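Local coordinates for protein SnoK (Streptomyces nogalater, PDB 5EPA) that acts as a non-heme iron, 2-oxoglutarate-dependent carbocyclase in the biosynthesis of the antibiotic nogalamycin, at residues Arg161-Tyr166 with Met223-Thr228; Gly169-Ala174 with Phe215-Thr220. All coordinates share one frame; numbering follows the deposited sequence.

Contact 1 (161-166 with 223-228) and contact 2 (169-174 with 215-220) are both largely buried, and contact 2 is nested in the loop that contact 1 closes. Contact 1 belongs to the smaller antiparallel sheet and lies directly against 2-oxoglutarate; its polar links are backbone strand bonds, and its packing is sulfur and methyl. Contact 2 sits where strand 213-217 leaves the larger sheet, and relies on arginine, histidine and carbonyl groups, with one side reaching water. The 215-220 segment leads straight into strand 222-224, joining the two contacts along the chain, and Tyr166 CE2 packs 3.7 Å from His216 CB. Through His216, contact 2 also reaches the ligand.

Contact 1. Residues Arg161-Tyr166 with Met223-Thr228; sequences RGCMSY and MAEANT. With AKG (2-oxoglutaric acid), chain H.
Ser165 and Met223 exchange two backbone hydrogen bonds, Ser165 N to Met223 O at 2.9 Å (169° at the hydrogen) and Met223 N to Ser165 O at 3.0 Å, making them a hydrogen-bonded pair of an antiparallel sheet. Glu225 N adds a third bond, 3.0 Å to Cys163 O. Strands 164-166 and 222-224 are the middle pair of the smaller sheet of the double-stranded beta-helix, the cupin-type fold shared by 2-oxoglutarate oxygenases; strands 130-133 and 204-206 flank them. Beyond the paired residues the chains stay together as loops. Gly162 suits this end because at its positive phi a CB would be jammed against the carbonyl oxygen of Arg161; its CA makes a CA-H...O contact of 3.3 Å with Glu225 O. Further out, the Asn227 amide lies beside CA and CG of Arg161, with the guanidinium farther along and not stacked on it, and OD1 approaches Arg161 CA at 3.4 Å. The polar ends of Asn227 are engaged elsewhere, OD1 with Ser229 and ND2 with Ser231 O and Lys122 O, which fixes the amide's rotation. On one face of the sheet, Met223 CG packs against Ser165 CB. The other face, carrying Met164 and Ala224, looks onto the cosubstrate. With CG anti to the carbonyl carbon (chi1 -60°) and two further bends, flexible Met164 folds its thioether over the Ala224 methyl, SD to CB 4.0 Å, while SD also touches C3 of 2-oxoglutarate at 3.8 Å. The small side chain of Ala224 meets the far carboxylate: its CB lies 3.5 Å from O4 of 2-oxoglutarate.

Contact 2. Residues Gly169-Ala174 with Phe215-Thr220; sequences GSHLRA and FHHCRT. With AKG (2-oxoglutaric acid), chain H.
Arg173 reaches across to Arg219 and ties the turn 217-220 to the short 3-10 segment 170-172: its NH2 donates to Arg219 O at 2.8 Å while NE donates to Ser170 O, also at 2.8 Å. Both oxygens lie near the guanidinium plane, at its edge. They stand only 3.3 Å apart, two acceptors that would otherwise face each other, and one flat cation serves both. This side is densely packed: Asp134 forms a salt bridge with the same NH2, and Trp195 makes a cation-pi contact with the group. A leucine in place of Arg173 would probably leave Ser170 O and Arg219 O confronting each other and Asp134 without its cation. Beside the Arg173 group, His171 CB settles against Thr220 OG1 (3.5 Å) and His217 ND1 (3.8 Å). His171 CG lies between the backbone N and carbonyl carbon (chi1 66°), which sets the ring alongside Thr220; His171 NE2 bonds to Arg34 O, and Thr220 OG1 to Gly37 O. The other side is looser and wetter. Arg219, partly exposed, packs its CB on His171 CA at 3.6 Å, then runs out extended to a salt bridge with Glu136, and a water joins its NH1 to His171 O and Arg173 O. Just before the turn, His216 NE2 bonds weakly to O2 of 2-oxoglutarate and also to Asp135, an iron ligand. His217 ND1 accepts from Arg219 N at 3.0 Å while its NE2 bonds to Ser145 O, a pattern consistent with a neutral His217 ring, while the two arginines, each matched by an acid, bring positive charge to the contact.

Contact 1. Residues Arg161-Tyr166 with Met223-Thr228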
loop_
_atom_site.group_PDB
_atom_site.type_symbol
_atom_site.label_atom_id
_atom_site.label_comp_id
_atom_site.label_asym_id
_atom_site.label_seq_id
_atom_site.Cartn_x
_atom_site.Cartn_y
_atom_site.Cartn_z
ATOM N N ARG A 161 -7.337 0.017 16.210
ATOM C CA ARG A 161 -7.661 1.175 15.340
ATOM C C ARG A 161 -7.587 0.827 13.855
ATOM O O ARG A 161 -7.512 1.700 13.021
ATOM C CB ARG A 161 -6.771 2.390 15.652
ATOM C CG ARG A 161 -7.362 3.677 15.100
ATOM C CD ARG A 161 -6.673 4.971 15.461
ATOM N NE ARG A 161 -6.342 5.090 16.861
ATOM C CZ ARG A 161 -5.748 6.158 17.392
ATOM N NH1 ARG A 161 -5.441 7.220 16.633
ATOM N NH2 ARG A 161 -5.458 6.143 18.689
ATOM N N GLY A 162 -7.518 -0.460 13.529
ATOM C CA GLY A 162 -7.468 -0.890 12.133
ATOM C C GLY A 162 -6.079 -1.150 11.588
ATOM O O GLY A 162 -5.749 -0.757 10.465
ATOM N N CYS A 163 -5.234 -1.786 12.364
ATOM C CA CYS A 163 -3.863 -1.997 11.931
ATOM C C CYS A 163 -3.777 -3.097 10.879
ATOM O O CYS A 163 -4.722 -3.871 10.678
ATOM C CB CYS A 163 -2.932 -2.311 13.082
ATOM S SG CYS A 163 -2.955 -4.034 13.578
ATOM N N MET A 164 -2.636 -3.131 10.208
ATOM C CA MET A 164 -2.392 -4.127 9.159
ATOM C C MET A 164 -1.898 -5.445 9.772
ATOM O O MET A 164 -1.268 -5.421 10.813
ATOM C CB MET A 164 -1.323 -3.614 8.205
ATOM C CG MET A 164 -1.695 -2.314 7.502
ATOM S SD MET A 164 -2.811 -2.619 6.150
ATOM C CE MET A 164 -1.634 -3.176 4.940
ATOM N N SER A 165 -2.174 -6.555 9.089
ATOM C CA SER A 165 -1.535 -7.822 9.370
ATOM C C SER A 165 -1.010 -8.442 8.103
ATOM O O SER A 165 -1.562 -8.216 7.031
ATOM C CB SER A 165 -2.506 -8.811 10.034
ATOM O OG SER A 165 -2.933 -8.334 11.290
ATOM N N TYR A 166 0.037 -9.249 8.237
ATOM C CA TYR A 166 0.775 -9.823 7.092
ATOM C C TYR A 166 1.029 -11.305 7.313
ATOM O O TYR A 166 1.120 -11.759 8.445
ATOM C CB TYR A 166 2.145 -9.128 6.932
ATOM C CG TYR A 166 2.032 -7.635 6.868
ATOM C CD1 TYR A 166 2.061 -6.885 8.024
ATOM C CD2 TYR A 166 1.881 -6.970 5.641
ATOM C CE1 TYR A 166 1.925 -5.516 7.989
ATOM C CE2 TYR A 166 1.780 -5.579 5.596
ATOM C CZ TYR A 166 1.805 -4.858 6.780
ATOM O OH TYR A 166 1.638 -3.493 6.785
ATOM N N MET A 223 -3.854 -7.942 5.175
ATOM C CA MET A 223 -5.220 -7.613 5.524
ATOM C C MET A 223 -5.206 -6.481 6.559
ATOM O O MET A 223 -4.141 -6.060 6.971
ATOM C CB MET A 223 -5.914 -8.886 6.046
ATOM C CG MET A 223 -5.472 -9.298 7.446
ATOM S SD MET A 223 -5.580 -11.077 7.699
ATOM C CE MET A 223 -4.064 -11.587 6.870
ATOM N N ALA A 224 -6.371 -6.020 7.003
ATOM C CA ALA A 224 -6.428 -5.082 8.131
ATOM C C ALA A 224 -7.626 -5.290 9.029
ATOM O O ALA A 224 -8.660 -5.718 8.586
ATOM C CB ALA A 224 -6.421 -3.646 7.631
ATOM N N GLU A 225 -7.467 -4.927 10.290
ATOM C CA GLU A 225 -8.548 -4.979 11.284
ATOM C C GLU A 225 -9.607 -3.966 11.003
ATOM O O GLU A 225 -9.352 -2.950 10.384
ATOM C CB GLU A 225 -8.037 -4.597 12.682
ATOM C CG GLU A 225 -6.922 -5.445 13.226
ATOM C CD GLU A 225 -7.314 -6.902 13.242
ATOM O OE1 GLU A 225 -8.237 -7.233 14.002
ATOM O OE2 GLU A 225 -6.708 -7.690 12.471
ATOM N N ALA A 226 -10.796 -4.234 11.496
ATOM C CA ALA A 226 -11.804 -3.186 11.671
ATOM C C ALA A 226 -11.273 -2.132 12.646
ATOM O O ALA A 226 -10.448 -2.427 13.520
ATOM C CB ALA A 226 -13.078 -3.791 12.239
ATOM N N ASN A 227 -11.745 -0.910 12.526
ATOM C CA ASN A 227 -11.428 0.105 13.514
ATOM C C ASN A 227 -12.538 0.115 14.510
ATOM O O ASN A 227 -13.643 0.564 14.196
ATOM C CB ASN A 227 -11.265 1.495 12.873
ATOM C CG ASN A 227 -10.946 2.583 13.891
ATOM O OD1 ASN A 227 -10.879 2.333 15.102
ATOM N ND2 ASN A 227 -10.715 3.805 13.393
ATOM N N THR A 228 -12.252 -0.411 15.707
ATOM C CA THR A 228 -13.212 -0.445 16.830
ATOM C C THR A 228 -12.767 0.466 17.946
ATOM O O THR A 228 -13.376 0.486 19.004
ATOM C CB THR A 228 -13.351 -1.862 17.431
ATOM O OG1 THR A 228 -12.045 -2.332 17.787
ATOM C CG2 THR A 228 -13.947 -2.808 16.415
HETATM C C1 AKG H . -2.496 -1.786 1.031
HETATM O O1 AKG H . -1.839 -0.776 1.387
HETATM O O2 AKG H . -2.209 -2.565 0.083
HETATM C C2 AKG H . -3.736 -2.121 1.727
HETATM O O5 AKG H . -4.288 -3.126 1.305
HETATM C C3 AKG H . -4.252 -1.275 2.863
HETATM C C4 AKG H . -5.659 -1.598 3.374
HETATM C C5 AKG H . -6.012 -0.700 4.574
HETATM O O3 AKG H . -5.441 0.423 4.761
HETATM O O4 AKG H . -6.872 -1.064 5.380
HETATM O O HOH W 1 -4.965 -7.116 10.709
#

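Contact 2. Residues Gly169-Ala174 with Phe215-Thr220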
loop_
_atom_site.group_PDB
_atom_site.type_symbol
_atom_site.label_atom_id
_atom_site.label_comp_id
_atom_site.label_asym_id
_atom_site.label_seq_id
_atom_site.Cartn_x
_atom_site.Cartn_y
_atom_site.Cartn_z
ATOM N N GLY A 169 6.480 -14.434 4.566
ATOM C CA GLY A 169 6.981 -15.311 3.498
ATOM C C GLY A 169 6.002 -15.544 2.364
ATOM O O GLY A 169 6.322 -16.235 1.416
ATOM N N SER A 170 4.816 -14.954 2.436
ATOM C CA SER A 170 3.785 -15.240 1.446
ATOM C C SER A 170 4.087 -14.652 0.050
ATOM O O SER A 170 3.516 -15.061 -0.954
ATOM C CB SER A 170 2.425 -14.772 1.938
ATOM O OG SER A 170 2.458 -13.398 2.287
ATOM N N HIS A 171 4.981 -13.686 -0.018
ATOM C CA HIS A 171 5.474 -13.193 -1.299
ATOM C C HIS A 171 6.295 -14.183 -2.105
ATOM O O HIS A 171 6.531 -13.953 -3.301
ATOM C CB HIS A 171 6.305 -11.934 -1.098
ATOM C CG HIS A 171 7.582 -12.151 -0.338
ATOM N ND1 HIS A 171 7.629 -12.815 0.872
ATOM C CD2 HIS A 171 8.842 -11.733 -0.582
ATOM C CE1 HIS A 171 8.858 -12.795 1.336
ATOM N NE2 HIS A 171 9.622 -12.173 0.459
ATOM N N LEU A 172 6.720 -15.267 -1.487
ATOM C CA LEU A 172 7.467 -16.279 -2.172
ATOM C C LEU A 172 6.604 -17.450 -2.621
ATOM O O LEU A 172 7.133 -18.445 -3.055
ATOM C CB LEU A 172 8.608 -16.813 -1.285
ATOM C CG LEU A 172 9.584 -15.714 -0.824
ATOM C CD1 LEU A 172 10.561 -16.310 0.189
ATOM C CD2 LEU A 172 10.334 -15.055 -1.978
ATOM N N ARG A 173 5.285 -17.330 -2.530
ATOM C CA ARG A 173 4.408 -18.388 -3.006
ATOM C C ARG A 173 4.700 -18.767 -4.449
ATOM O O ARG A 173 4.973 -17.904 -5.285
ATOM C CB ARG A 173 2.946 -17.963 -2.938
ATOM C CG ARG A 173 2.341 -17.943 -1.561
ATOM C CD ARG A 173 0.962 -17.300 -1.600
ATOM N NE ARG A 173 1.046 -15.878 -1.953
ATOM C CZ ARG A 173 0.088 -15.196 -2.544
ATOM N NH1 ARG A 173 -1.052 -15.752 -2.871
ATOM N NH2 ARG A 173 0.250 -13.931 -2.758
ATOM N N ALA A 174 4.608 -20.065 -4.733
ATOM C CA ALA A 174 4.682 -20.598 -6.091
ATOM C C ALA A 174 3.473 -20.137 -6.897
ATOM O O ALA A 174 2.456 -19.715 -6.328
ATOM C CB ALA A 174 4.717 -22.100 -6.036
ATOM N N PHE A 215 6.405 -1.375 4.923
ATOM C CA PHE A 215 6.538 -1.693 3.498
ATOM C C PHE A 215 6.169 -3.133 3.279
ATOM O O PHE A 215 6.541 -4.005 4.062
ATOM C CB PHE A 215 7.987 -1.519 3.026
ATOM C CG PHE A 215 8.483 -0.123 3.077
ATOM C CD1 PHE A 215 8.952 0.404 4.223
ATOM C CD2 PHE A 215 8.468 0.671 1.924
ATOM C CE1 PHE A 215 9.374 1.734 4.269
ATOM C CE2 PHE A 215 8.912 1.975 1.946
ATOM C CZ PHE A 215 9.368 2.514 3.134
ATOM N N HIS A 216 5.428 -3.404 2.222
ATOM C CA HIS A 216 5.139 -4.803 1.861
ATOM C C HIS A 216 5.196 -5.049 0.359
ATOM O O HIS A 216 4.693 -4.260 -0.452
ATOM C CB HIS A 216 3.776 -5.308 2.489
ATOM C CG HIS A 216 2.552 -4.662 1.926
ATOM N ND1 HIS A 216 2.019 -3.517 2.450
ATOM C CD2 HIS A 216 1.779 -4.976 0.858
ATOM C CE1 HIS A 216 0.974 -3.143 1.735
ATOM N NE2 HIS A 216 0.779 -4.038 0.793
ATOM N N HIS A 217 5.763 -6.195 0.017
ATOM C CA HIS A 217 5.854 -6.640 -1.373
ATOM C C HIS A 217 4.489 -6.882 -2.019
ATOM O O HIS A 217 3.502 -7.150 -1.341
ATOM C CB HIS A 217 6.698 -7.886 -1.442
ATOM C CG HIS A 217 7.094 -8.280 -2.827
ATOM N ND1 HIS A 217 6.323 -9.104 -3.612
ATOM C CD2 HIS A 217 8.207 -8.010 -3.547
ATOM C CE1 HIS A 217 6.929 -9.310 -4.767
ATOM N NE2 HIS A 217 8.076 -8.654 -4.753
ATOM N N CYS A 218 4.423 -6.742 -3.338
ATOM C CA CYS A 218 3.137 -6.848 -4.082
ATOM C C CYS A 218 2.519 -8.254 -4.057
ATOM O O CYS A 218 1.363 -8.435 -4.419
ATOM C CB CYS A 218 3.265 -6.378 -5.541
ATOM S SG CYS A 218 4.403 -7.369 -6.574
ATOM N N ARG A 219 3.300 -9.237 -3.636
ATOM C CA ARG A 219 2.822 -10.617 -3.437
ATOM C C ARG A 219 2.606 -11.008 -2.012
ATOM O O ARG A 219 2.152 -12.127 -1.747
ATOM C CB ARG A 219 3.785 -11.606 -4.062
ATOM C CG ARG A 219 3.645 -11.627 -5.551
ATOM C CD ARG A 219 4.603 -12.610 -6.153
ATOM N NE ARG A 219 4.667 -12.377 -7.577
ATOM C CZ ARG A 219 5.366 -13.121 -8.415
ATOM N NH1 ARG A 219 6.045 -14.146 -7.972
ATOM N NH2 ARG A 219 5.381 -12.818 -9.692
ATOM N N THR A 220 2.961 -10.128 -1.082
ATOM C CA THR A 220 2.755 -10.409 0.325
ATOM C C THR A 220 1.253 -10.365 0.617
ATOM O O THR A 220 0.578 -9.368 0.332
ATOM C CB THR A 220 3.494 -9.423 1.214
ATOM O OG1 THR A 220 4.889 -9.525 0.942
ATOM C CG2 THR A 220 3.235 -9.731 2.705
HETATM C C1 AKG H . -2.496 -1.786 1.031
HETATM O O1 AKG H . -1.839 -0.776 1.387
HETATM O O2 AKG H . -2.209 -2.565 0.083
HETATM C C2 AKG H . -3.736 -2.121 1.727
HETATM O O5 AKG H . -4.288 -3.126 1.305
HETATM C C3 AKG H . -4.252 -1.275 2.863
HETATM C C4 AKG H . -5.659 -1.598 3.374
HETATM C C5 AKG H . -6.012 -0.700 4.574
HETATM O O3 AKG H . -5.441 0.423 4.761
HETATM O O4 AKG H . -6.872 -1.064 5.380
HETATM O O HOH W 2 6.348 -15.523 -5.316
#